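Local coordinates for protein flavodoxin (Fusobacterium nucleatum, PDB 6OHK) that binds flavin mononucleotide and probably passes electrons, carried on this cofactor, to a number of redox enzymes, at residues Phe10-Thr15 / Phe37-Gly42; Asn41-Ile46 / Ala66-Asn71; Ile53-Thr58 / Val88-Gln93. The protein carries 1 engineered substitution. One frame throughout, in Å; residues are numbered along the deposited sequence.

Contact 1 (Phe10-Thr15 / Phe37-Gly42). With FMN (flavin mononucleotide), chain B.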
loop_
_atom_site.group_PDB
_atom_site.type_symbol
_atom_site.label_atom_id
_atom_site.label_comp_id
_atom_site.label_asym_id
_atom_site.label_seq_id
_atom_site.Cartn_x
_atom_site.Cartn_y
_atom_site.Cartn_z
ATOM N N PHE A 10 7.879 1.437 -0.268
ATOM C CA PHE A 10 7.858 2.759 -0.892
ATOM C C PHE A 10 6.662 3.526 -0.355
ATOM O O PHE A 10 5.552 2.998 -0.373
ATOM C CB PHE A 10 7.728 2.613 -2.397
ATOM C CG PHE A 10 8.970 2.016 -3.032
ATOM C CD1 PHE A 10 9.210 0.635 -3.022
ATOM C CD2 PHE A 10 9.930 2.838 -3.587
ATOM C CE1 PHE A 10 10.373 0.129 -3.534
ATOM C CE2 PHE A 10 11.102 2.318 -4.112
ATOM C CZ PHE A 10 11.312 0.981 -4.079
ATOM N N TYR A 11 6.891 4.734 0.156
ATOM C CA TYR A 11 5.816 5.506 0.772
ATOM C C TYR A 11 5.928 6.967 0.381
ATOM O O TYR A 11 6.967 7.427 -0.089
ATOM C CB TYR A 11 5.813 5.345 2.305
ATOM C CG TYR A 11 6.905 6.110 2.968
ATOM C CD1 TYR A 11 8.190 5.601 3.052
ATOM C CD2 TYR A 11 6.670 7.382 3.498
ATOM C CE1 TYR A 11 9.213 6.334 3.631
ATOM C CE2 TYR A 11 7.700 8.119 4.074
ATOM C CZ TYR A 11 8.961 7.579 4.132
ATOM O OH TYR A 11 9.965 8.387 4.729
ATOM N N ALA A 12 4.864 7.710 0.681
ATOM C CA ALA A 12 4.874 9.158 0.657
ATOM C C ALA A 12 4.106 9.637 1.866
ATOM O O ALA A 12 3.281 8.916 2.410
ATOM C CB ALA A 12 4.217 9.686 -0.616
ATOM N N THR A 13 4.341 10.888 2.251
ATOM C CA THR A 13 3.626 11.478 3.391
ATOM C C THR A 13 3.535 12.979 3.221
ATOM O O THR A 13 4.470 13.593 2.707
ATOM C CB THR A 13 4.315 11.138 4.721
ATOM O OG1 THR A 13 3.507 11.564 5.819
ATOM C CG2 THR A 13 5.668 11.807 4.846
ATOM N N LEU A 14 2.403 13.572 3.623
ATOM C CA LEU A 14 2.338 15.030 3.748
ATOM C C LEU A 14 2.584 15.471 5.181
ATOM O O LEU A 14 3.483 16.287 5.431
ATOM C CB LEU A 14 0.999 15.558 3.257
ATOM C CG LEU A 14 0.849 17.081 3.335
ATOM C CD1 LEU A 14 1.807 17.806 2.401
ATOM C CD2 LEU A 14 -0.605 17.474 3.070
ATOM N N THR A 15 1.806 14.958 6.127
ATOM C CA THR A 15 1.899 15.407 7.505
ATOM C C THR A 15 2.493 14.410 8.476
ATOM O O THR A 15 2.493 14.681 9.693
ATOM C CB THR A 15 0.554 15.950 7.992
ATOM O OG1 THR A 15 -0.518 15.038 7.724
ATOM C CG2 THR A 15 0.221 17.277 7.332
ATOM N N PHE A 37 11.963 3.526 1.043
ATOM C CA PHE A 37 12.169 4.662 0.167
ATOM C C PHE A 37 10.982 5.594 0.246
ATOM O O PHE A 37 9.831 5.137 0.298
ATOM C CB PHE A 37 12.251 4.200 -1.295
ATOM C CG PHE A 37 13.319 3.183 -1.566
ATOM C CD1 PHE A 37 13.074 1.843 -1.350
ATOM C CD2 PHE A 37 14.564 3.559 -2.041
ATOM C CE1 PHE A 37 14.038 0.874 -1.589
ATOM C CE2 PHE A 37 15.516 2.608 -2.307
ATOM C CZ PHE A 37 15.251 1.250 -2.091
ATOM N N ASN A 38 11.248 6.895 0.264
ATOM C CA ASN A 38 10.231 7.929 0.169
ATOM C C ASN A 38 10.168 8.374 -1.274
ATOM O O ASN A 38 11.171 8.856 -1.815
ATOM C CB ASN A 38 10.603 9.092 1.092
ATOM C CG ASN A 38 9.539 10.164 1.170
ATOM O OD1 ASN A 38 8.837 10.455 0.236
ATOM N ND2 ASN A 38 9.460 10.800 2.345
ATOM N N VAL A 39 9.016 8.218 -1.907
ATOM C CA VAL A 39 8.892 8.477 -3.340
ATOM C C VAL A 39 8.964 9.956 -3.703
ATOM O O VAL A 39 8.989 10.287 -4.895
ATOM C CB VAL A 39 7.675 7.773 -3.965
ATOM C CG1 VAL A 39 7.812 6.275 -3.775
ATOM C CG2 VAL A 39 6.369 8.301 -3.434
ATOM N N LYS A 40 9.082 10.845 -2.717
ATOM C CA LYS A 40 9.519 12.194 -3.071
ATOM C C LYS A 40 10.875 12.168 -3.740
ATOM O O LYS A 40 11.232 13.142 -4.423
ATOM C CB LYS A 40 9.546 13.117 -1.866
ATOM C CG LYS A 40 10.639 12.905 -0.897
ATOM C CD LYS A 40 10.312 13.794 0.310
ATOM C CE LYS A 40 11.363 13.835 1.346
ATOM N NZ LYS A 40 11.067 14.951 2.332
ATOM N N ASN A 41 11.645 11.105 -3.557
ATOM C CA ASN A 41 12.933 10.917 -4.205
ATOM C C ASN A 41 12.843 10.057 -5.446
ATOM O O ASN A 41 13.881 9.609 -5.948
ATOM C CB ASN A 41 13.911 10.318 -3.200
ATOM C CG ASN A 41 14.134 11.238 -2.039
ATOM O OD1 ASN A 41 14.426 12.444 -2.243
ATOM N ND2 ASN A 41 13.955 10.750 -0.827
ATOM N N GLY A 42 11.638 9.803 -5.942
ATOM C CA GLY A 42 11.430 9.051 -7.164
ATOM C C GLY A 42 10.994 7.616 -6.906
ATOM O O GLY A 42 10.887 7.143 -5.771
HETATM N N1 FMN B . -8.626 10.480 3.297
HETATM C C2 FMN B . -9.343 9.620 2.451
HETATM O O2 FMN B . -9.584 8.502 2.766
HETATM N N3 FMN B . -9.810 10.154 1.199
HETATM C C4 FMN B . -9.611 11.436 0.764
HETATM O O4 FMN B . -10.050 11.758 -0.321
HETATM C C4A FMN B . -8.900 12.291 1.648
HETATM N N5 FMN B . -8.677 13.613 1.267
HETATM C C5A FMN B . -8.018 14.429 2.228
HETATM C C6 FMN B . -7.887 15.802 1.948
HETATM C C7 FMN B . -7.238 16.629 2.843
HETATM C C7M FMN B . -7.093 18.086 2.376
HETATM C C8 FMN B . -6.806 16.134 4.065
HETATM C C8M FMN B . -6.067 17.069 4.999
HETATM C C9 FMN B . -6.941 14.777 4.347
HETATM C C9A FMN B . -7.566 13.948 3.450
HETATM N N10 FMN B . -7.700 12.535 3.761
HETATM C C10 FMN B . -8.415 11.763 2.871
HETATM C "C1'" FMN B . -7.202 11.992 5.024
HETATM C "C2'" FMN B . -5.663 11.752 4.971
HETATM O "O2'" FMN B . -5.295 10.854 3.940
HETATM C "C3'" FMN B . -5.217 11.133 6.308
HETATM O "O3'" FMN B . -5.371 12.127 7.301
HETATM C "C4'" FMN B . -3.802 10.560 6.355
HETATM O "O4'" FMN B . -3.630 9.905 7.607
HETATM C "C5'" FMN B . -2.720 11.619 6.181
HETATM O "O5'" FMN B . -1.477 10.947 6.057
HETATM P P FMN B . -0.100 11.774 6.110
HETATM O O1P FMN B . 0.954 10.698 5.970
HETATM O O2P FMN B . -0.045 12.781 5.013
HETATM O O3P FMN B . -0.043 12.461 7.481
HETATM O O HOH W 1 6.567 12.029 0.818
#
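Phe10 and Phe37 lie side by side and point the same way on one face of the sheet. They pair where strands 7-11 and 34-38 run parallel, joined through helix 17-28 as a beta-alpha-beta unit of the flavodoxin fold. Tyr11 N donates to Phe37 O there, and Val39 N to Tyr11 O. The phenyl planes are 6° apart and their centroids 4.5 Å. The rings are displaced, so that Phe37 CD1 sits over the rim of one Phe10 face, 3.4 Å from Phe10 CZ.

Tyr11 and Asn38 meet on the other face. Tyr11 CG stands between its own backbone N and carbonyl carbon (chi1 75°), which turns a ring face to Asn38 CA, a CH-pi contact of 4.2 Å to the Tyr11 centroid. The Asn38 amide is inclined 46° to the ring, and its ND2 gives Tyr11 OH a weak hydrogen bond of 3.4 Å.

Asn38 OD1 accepts a hydrogen bond from Lys40 N in an Asx turn. It also takes one from a water, which accepts from Thr13 N. The loop grips the FMN phosphate: Thr13 OG1 bonds O1P, Leu14 N and Thr15 N share O2P, and Thr15 OG1 holds O3P at 2.6 Å.

Contact 2 (Asn41-Ile46 / Ala66-Asn71)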
loop_
_atom_site.group_PDB
_atom_site.type_symbol
_atom_site.label_atom_id
_atom_site.label_comp_id
_atom_site.label_asym_id
_atom_site.label_seq_id
_atom_site.Cartn_x
_atom_site.Cartn_y
_atom_site.Cartn_z
ATOM N N ASN A 41 11.645 11.105 -3.557
ATOM C CA ASN A 41 12.933 10.917 -4.205
ATOM C C ASN A 41 12.843 10.057 -5.446
ATOM O O ASN A 41 13.881 9.609 -5.948
ATOM C CB ASN A 41 13.911 10.318 -3.200
ATOM C CG ASN A 41 14.134 11.238 -2.039
ATOM O OD1 ASN A 41 14.426 12.444 -2.243
ATOM N ND2 ASN A 41 13.955 10.750 -0.827
ATOM N N GLY A 42 11.638 9.803 -5.942
ATOM C CA GLY A 42 11.430 9.051 -7.164
ATOM C C GLY A 42 10.994 7.616 -6.906
ATOM O O GLY A 42 10.887 7.143 -5.771
ATOM N N VAL A 43 10.742 6.912 -8.007
ATOM C CA VAL A 43 10.249 5.533 -7.979
ATOM C C VAL A 43 11.163 4.557 -8.683
ATOM O O VAL A 43 10.799 3.380 -8.837
ATOM C CB VAL A 43 8.807 5.398 -8.516
ATOM C CG1 VAL A 43 7.843 6.167 -7.670
ATOM C CG2 VAL A 43 8.741 5.835 -9.994
ATOM N N LYS A 44 12.332 4.976 -9.125
ATOM C CA LYS A 44 13.027 4.087 -10.040
ATOM C C LYS A 44 13.429 2.776 -9.368
ATOM O O LYS A 44 13.450 1.732 -10.040
ATOM C CB LYS A 44 14.205 4.772 -10.707
ATOM C CG LYS A 44 15.303 5.132 -9.787
ATOM C CD LYS A 44 16.426 5.851 -10.574
ATOM C CE LYS A 44 17.492 6.459 -9.663
ATOM N NZ LYS A 44 16.998 7.581 -8.778
ATOM N N GLU A 45 13.693 2.779 -8.063
ATOM C CA GLU A 45 14.119 1.565 -7.376
ATOM C C GLU A 45 13.035 0.513 -7.271
ATOM O O GLU A 45 13.355 -0.619 -6.904
ATOM C CB GLU A 45 14.690 1.872 -5.997
ATOM C CG GLU A 45 15.940 2.729 -6.020
ATOM C CD GLU A 45 15.680 4.227 -6.089
ATOM O OE1 GLU A 45 14.511 4.700 -6.187
ATOM O OE2 GLU A 45 16.713 4.955 -6.037
ATOM N N ILE A 46 11.780 0.828 -7.570
ATOM C CA ILE A 46 10.757 -0.208 -7.561
ATOM C C ILE A 46 11.148 -1.349 -8.486
ATOM O O ILE A 46 10.812 -2.512 -8.233
ATOM C CB ILE A 46 9.392 0.428 -7.910
ATOM C CG1 ILE A 46 8.933 1.288 -6.742
ATOM C CG2 ILE A 46 8.343 -0.633 -8.297
ATOM C CD1 ILE A 46 7.631 2.077 -6.890
ATOM N N ALA A 66 0.792 13.453 -3.875
ATOM C CA ALA A 66 1.337 14.041 -5.094
ATOM C C ALA A 66 2.618 13.372 -5.544
ATOM O O ALA A 66 2.875 13.303 -6.750
ATOM C CB ALA A 66 1.586 15.539 -4.902
ATOM N N ALA A 67 3.478 12.939 -4.617
ATOM C CA ALA A 67 4.725 12.314 -5.052
ATOM C C ALA A 67 4.474 11.005 -5.773
ATOM O O ALA A 67 5.227 10.653 -6.676
ATOM C CB ALA A 67 5.656 12.103 -3.874
ATOM N N TRP A 68 3.424 10.267 -5.420
ATOM C CA TRP A 68 3.011 9.130 -6.228
ATOM C C TRP A 68 2.376 9.603 -7.534
ATOM O O TRP A 68 2.738 9.105 -8.612
ATOM C CB TRP A 68 2.021 8.245 -5.462
ATOM C CG TRP A 68 2.601 7.321 -4.468
ATOM C CD1 TRP A 68 2.449 7.380 -3.114
ATOM C CD2 TRP A 68 3.418 6.195 -4.744
ATOM N NE1 TRP A 68 3.118 6.316 -2.531
ATOM C CE2 TRP A 68 3.718 5.579 -3.515
ATOM C CE3 TRP A 68 3.916 5.635 -5.917
ATOM C CZ2 TRP A 68 4.458 4.418 -3.442
ATOM C CZ3 TRP A 68 4.657 4.490 -5.848
ATOM C CH2 TRP A 68 4.940 3.903 -4.611
ATOM N N MET A 69 1.431 10.542 -7.468
ATOM C CA MET A 69 0.719 10.954 -8.676
ATOM C C MET A 69 1.688 11.477 -9.728
ATOM O O MET A 69 1.535 11.185 -10.922
ATOM C CB MET A 69 -0.341 12.008 -8.334
ATOM C CG MET A 69 -1.398 11.544 -7.349
ATOM S SD MET A 69 -2.348 10.081 -7.881
ATOM C CE MET A 69 -3.266 10.738 -9.251
ATOM N N ASN A 70 2.699 12.215 -9.308
ATOM C CA ASN A 70 3.645 12.781 -10.257
ATOM C C ASN A 70 4.507 11.719 -10.903
ATOM O O ASN A 70 5.133 11.978 -11.949
ATOM C CB ASN A 70 4.542 13.791 -9.553
ATOM C CG ASN A 70 3.828 15.058 -9.197
ATOM O OD1 ASN A 70 2.774 15.357 -9.727
ATOM N ND2 ASN A 70 4.382 15.788 -8.241
ATOM N N ASN A 71 4.585 10.529 -10.308
ATOM C CA ASN A 71 5.426 9.438 -10.778
ATOM C C ASN A 71 4.641 8.323 -11.424
ATOM O O ASN A 71 5.222 7.271 -11.691
ATOM C CB ASN A 71 6.265 8.909 -9.620
ATOM C CG ASN A 71 7.458 9.755 -9.388
ATOM O OD1 ASN A 71 8.316 9.820 -10.275
ATOM N ND2 ASN A 71 7.571 10.379 -8.240
HETATM O O HOH W 2 10.947 8.456 -10.460
#
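Val43 and Asn71 come together through similar first torsions. Val43 CG1 and Asn71 CG each lie anti to their own carbonyl carbon, at chi1 -63° and -81°. The two side chains run past one another, each heading the opposite way. Val43 CG1 rests 3.7 Å from Asn71 CB, and Val43 CG2 lies alongside the same carbon, near OD1 as well. Ile46 is extended at its end, with chi2 177°, and this carries CD1 to the indole of Trp68. There CD1 arrives at the ring edge, close to the ring plane, 4.0 Å from Trp68 CZ3. Val43 CG1 is equally near CZ3 but approaches it obliquely.

The contact joins the loop after strand 34-38 to helix 66-69 and the residues just past it. In the flavodoxin fold, a three-layer alpha/beta sandwich, this helix lies on the Phe10 side of the central sheet. Trp68 also packs on Phe10, Leu54 and Thr56, and its NE1 is hydrogen-bonded to Val55 O. The indole is therefore anchored to the sheet at its polar side, while its six-membered ring meets the loop. Leu75 and Lys74 of helix 72-77 add packing to Ile46 and Val43 respectively.

No direct hydrogen bond crosses between the two segments. The polar link goes through one water. This water accepts from Val43 N at 2.9 Å and donates to Asn71 OD1 at 3.0 Å. At the other end of the amide, ND2 gives a nearly straight bond of 2.8 Å to Ala67 O, with the acceptor in the amide plane. The amide is thus held at both ends, which fixes its rotation. Asn71 is the N-cap residue of helix 72-77, but its side chain makes no capping bond. Gly42 CA passes 4.2 Å from Asn71 ND2.

Contact 3 (Ile53-Thr58 / Val88-Gln93); sequences ILVTPT and VGLGNQ. With FMN (flavin mononucleotide), chain B.
Val55 and Val88 are neighbours across two parallel strands, and the first group of contacts is apolar. Their side chains lie side by side and point the same way, with Val55 CG1 4.0 Å from Val88 CB. Val55 CG1 also touches Leu90 CD1. Ile53 CG2 meets Val88 CG2, while Pro57 CB and Leu90 CB sit next to each other on the same face as the valines. Helix 17-28 packs over Val55, Pro57 and Leu90 through Thr18, and Trp161 of helix 154-166 covers Ile53 and Val88.

Backbone hydrogen bonds make the second group. Val88 N donates to Leu54 O, Thr56 N to Val88 O, and Leu90 N to Thr56 O at 3.0 Å. This is regular parallel pairing of strands 51-59 and 84-90, inside the central sheet of the flavodoxin fold. The cofactor sits at the C-terminal ends of these strands, as in other flavodoxins.

Two threonine hydroxyls add side-chain bonds. Thr58 OG1 lies anti to its carbonyl carbon (chi1 -42°) and donates to Leu90 O at 2.9 Å, tilted 32° from the carbonyl plane. Thr56 OG1 donates to Pro57 O on a lone pair and also takes a bond from His65 N.

The last group is with FMN. Its ribityl O2' accepts from Thr58 N and donates to Thr58 O at 2.7 Å, so one residue grips this hydroxyl twice. Thr58 CG2 lies over a face of the flavin's pyrimidine ring, 3.2 Å from N3. Gly91 has no side chain, and its CA comes within 3.1 Å of flavin O2. Asn92 N divides its hydrogen between flavin O2, at 3.1 Å, and N1, at 3.2 Å.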
loop_
_atom_site.group_PDB
_atom_site.type_symbol
_atom_site.label_atom_id
_atom_site.label_comp_id
_atom_site.label_asym_id
_atom_site.label_seq_id
_atom_site.Cartn_x
_atom_site.Cartn_y
_atom_site.Cartn_z
ATOM N N ILE A 53 5.929 -3.386 -1.008
ATOM C CA ILE A 53 4.837 -2.787 -0.241
ATOM C C ILE A 53 4.791 -1.312 -0.603
ATOM O O ILE A 53 5.779 -0.593 -0.395
ATOM C CB ILE A 53 5.060 -2.973 1.265
ATOM C CG1 ILE A 53 5.091 -4.455 1.629
ATOM C CG2 ILE A 53 3.991 -2.202 2.063
ATOM C CD1 ILE A 53 5.485 -4.731 3.077
ATOM N N LEU A 54 3.685 -0.864 -1.178
ATOM C CA LEU A 54 3.516 0.517 -1.632
ATOM C C LEU A 54 2.464 1.172 -0.763
ATOM O O LEU A 54 1.372 0.629 -0.604
ATOM C CB LEU A 54 3.070 0.560 -3.098
ATOM C CG LEU A 54 3.839 -0.337 -4.067
ATOM C CD1 LEU A 54 3.306 -0.106 -5.477
ATOM C CD2 LEU A 54 5.340 -0.134 -4.036
ATOM N N VAL A 55 2.807 2.306 -0.164
ATOM C CA VAL A 55 2.008 2.943 0.885
ATOM C C VAL A 55 1.708 4.380 0.490
ATOM O O VAL A 55 2.613 5.138 0.136
ATOM C CB VAL A 55 2.772 2.932 2.219
ATOM C CG1 VAL A 55 1.882 3.461 3.334
ATOM C CG2 VAL A 55 3.350 1.562 2.539
ATOM N N THR A 56 0.448 4.774 0.581
ATOM C CA THR A 56 0.097 6.175 0.351
ATOM C C THR A 56 -1.075 6.621 1.214
ATOM O O THR A 56 -2.051 5.886 1.347
ATOM C CB THR A 56 -0.213 6.457 -1.133
ATOM O OG1 THR A 56 -0.363 7.871 -1.341
ATOM C CG2 THR A 56 -1.465 5.717 -1.617
ATOM N N PRO A 57 -1.023 7.832 1.758
ATOM C CA PRO A 57 -2.247 8.501 2.198
ATOM C C PRO A 57 -3.048 8.967 0.999
ATOM O O PRO A 57 -2.606 8.950 -0.139
ATOM C CB PRO A 57 -1.708 9.674 3.008
ATOM C CG PRO A 57 -0.429 10.052 2.270
ATOM C CD PRO A 57 0.156 8.721 1.831
ATOM N N THR A 58 -4.262 9.417 1.255
ATOM C CA THR A 58 -5.182 9.858 0.211
ATOM C C THR A 58 -5.426 11.349 0.366
ATOM O O THR A 58 -5.639 11.847 1.477
ATOM C CB THR A 58 -6.504 9.146 0.386
ATOM O OG1 THR A 58 -6.271 7.771 0.697
ATOM C CG2 THR A 58 -7.433 9.344 -0.787
ATOM N N VAL A 88 -0.949 -0.375 0.746
ATOM C CA VAL A 88 -1.434 0.166 2.013
ATOM C C VAL A 88 -1.936 1.575 1.771
ATOM O O VAL A 88 -1.187 2.417 1.278
ATOM C CB VAL A 88 -0.337 0.174 3.088
ATOM C CG1 VAL A 88 -0.911 0.699 4.424
ATOM C CG2 VAL A 88 0.243 -1.235 3.263
ATOM N N GLY A 89 -3.174 1.848 2.155
ATOM C CA GLY A 89 -3.718 3.190 2.129
ATOM C C GLY A 89 -3.938 3.715 3.528
ATOM O O GLY A 89 -4.252 2.954 4.447
ATOM N N LEU A 90 -3.807 5.029 3.687
ATOM C CA LEU A 90 -4.262 5.758 4.875
ATOM C C LEU A 90 -5.309 6.752 4.429
ATOM O O LEU A 90 -5.176 7.372 3.371
ATOM C CB LEU A 90 -3.150 6.550 5.504
ATOM C CG LEU A 90 -2.149 5.780 6.353
ATOM C CD1 LEU A 90 -1.113 5.105 5.505
ATOM C CD2 LEU A 90 -1.468 6.751 7.263
ATOM N N GLY A 91 -6.368 6.869 5.225
ATOM C CA GLY A 91 -7.420 7.820 4.915
ATOM C C GLY A 91 -8.308 8.070 6.116
ATOM O O GLY A 91 -7.976 7.718 7.247
ATOM N N ASN A 92 -9.453 8.706 5.857
ATOM C CA ASN A 92 -10.447 9.017 6.883
ATOM C C ASN A 92 -11.803 8.592 6.335
ATOM O O ASN A 92 -12.346 9.243 5.446
ATOM C CB ASN A 92 -10.407 10.502 7.229
ATOM C CG ASN A 92 -11.462 10.887 8.256
ATOM O OD1 ASN A 92 -12.494 10.258 8.389
ATOM N ND2 ASN A 92 -11.184 11.940 9.007
ATOM N N GLN A 93 -12.327 7.478 6.830
ATOM C CA GLN A 93 -13.486 6.880 6.173
ATOM C C GLN A 93 -14.757 7.673 6.415
ATOM O O GLN A 93 -15.704 7.541 5.631
ATOM C CB GLN A 93 -13.660 5.425 6.629
ATOM C CG GLN A 93 -14.077 5.296 8.107
ATOM C CD GLN A 93 -13.718 3.944 8.664
ATOM O OE1 GLN A 93 -14.537 3.005 8.621
ATOM N NE2 GLN A 93 -12.502 3.818 9.161
HETATM N N1 FMN B . -8.626 10.480 3.297
HETATM C C2 FMN B . -9.343 9.620 2.451
HETATM O O2 FMN B . -9.584 8.502 2.766
HETATM N N3 FMN B . -9.810 10.154 1.199
HETATM C C4 FMN B . -9.611 11.436 0.764
HETATM O O4 FMN B . -10.050 11.758 -0.321
HETATM C C4A FMN B . -8.900 12.291 1.648
HETATM N N5 FMN B . -8.677 13.613 1.267
HETATM C C5A FMN B . -8.018 14.429 2.228
HETATM C C6 FMN B . -7.887 15.802 1.948
HETATM C C7 FMN B . -7.238 16.629 2.843
HETATM C C7M FMN B . -7.093 18.086 2.376
HETATM C C8 FMN B . -6.806 16.134 4.065
HETATM C C8M FMN B . -6.067 17.069 4.999
HETATM C C9 FMN B . -6.941 14.777 4.347
HETATM C C9A FMN B . -7.566 13.948 3.450
HETATM N N10 FMN B . -7.700 12.535 3.761
HETATM C C10 FMN B . -8.415 11.763 2.871
HETATM C "C1'" FMN B . -7.202 11.992 5.024
HETATM C "C2'" FMN B . -5.663 11.752 4.971
HETATM O "O2'" FMN B . -5.295 10.854 3.940
HETATM C "C3'" FMN B . -5.217 11.133 6.308
HETATM O "O3'" FMN B . -5.371 12.127 7.301
HETATM C "C4'" FMN B . -3.802 10.560 6.355
HETATM O "O4'" FMN B . -3.630 9.905 7.607
HETATM C "C5'" FMN B . -2.720 11.619 6.181
HETATM O "O5'" FMN B . -1.477 10.947 6.057
HETATM P P FMN B . -0.100 11.774 6.110
HETATM O O1P FMN B . 0.954 10.698 5.970
HETATM O O2P FMN B . -0.045 12.781 5.013
HETATM O O3P FMN B . -0.043 12.461 7.481
#

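In the fold
Contacts 1 and 3 share one sheet through the neighbouring strands 7-11 and 51-59, and contact 2 packs against it. Phe10 N lies 2.9 Å from Ile53 O and Phe10 O 2.8 Å from Val55 N, both probable hydrogen bonds. Contacts 1 and 3 hold different parts of FMN: contact 1 takes the phosphate and contact 3 the ribityl chain and flavin. Contact 2 is further away, with the Trp68 side chain about 10 Å from FMN. It shares Asn41 and Gly42 with contact 1, and their centres are about 7 Å apart. Phe10 CZ reaches Ile46 N at 3.5 Å. Contact 2 also touches contact 3, with Ile46 CD1 4.3 Å from Leu54 CD2.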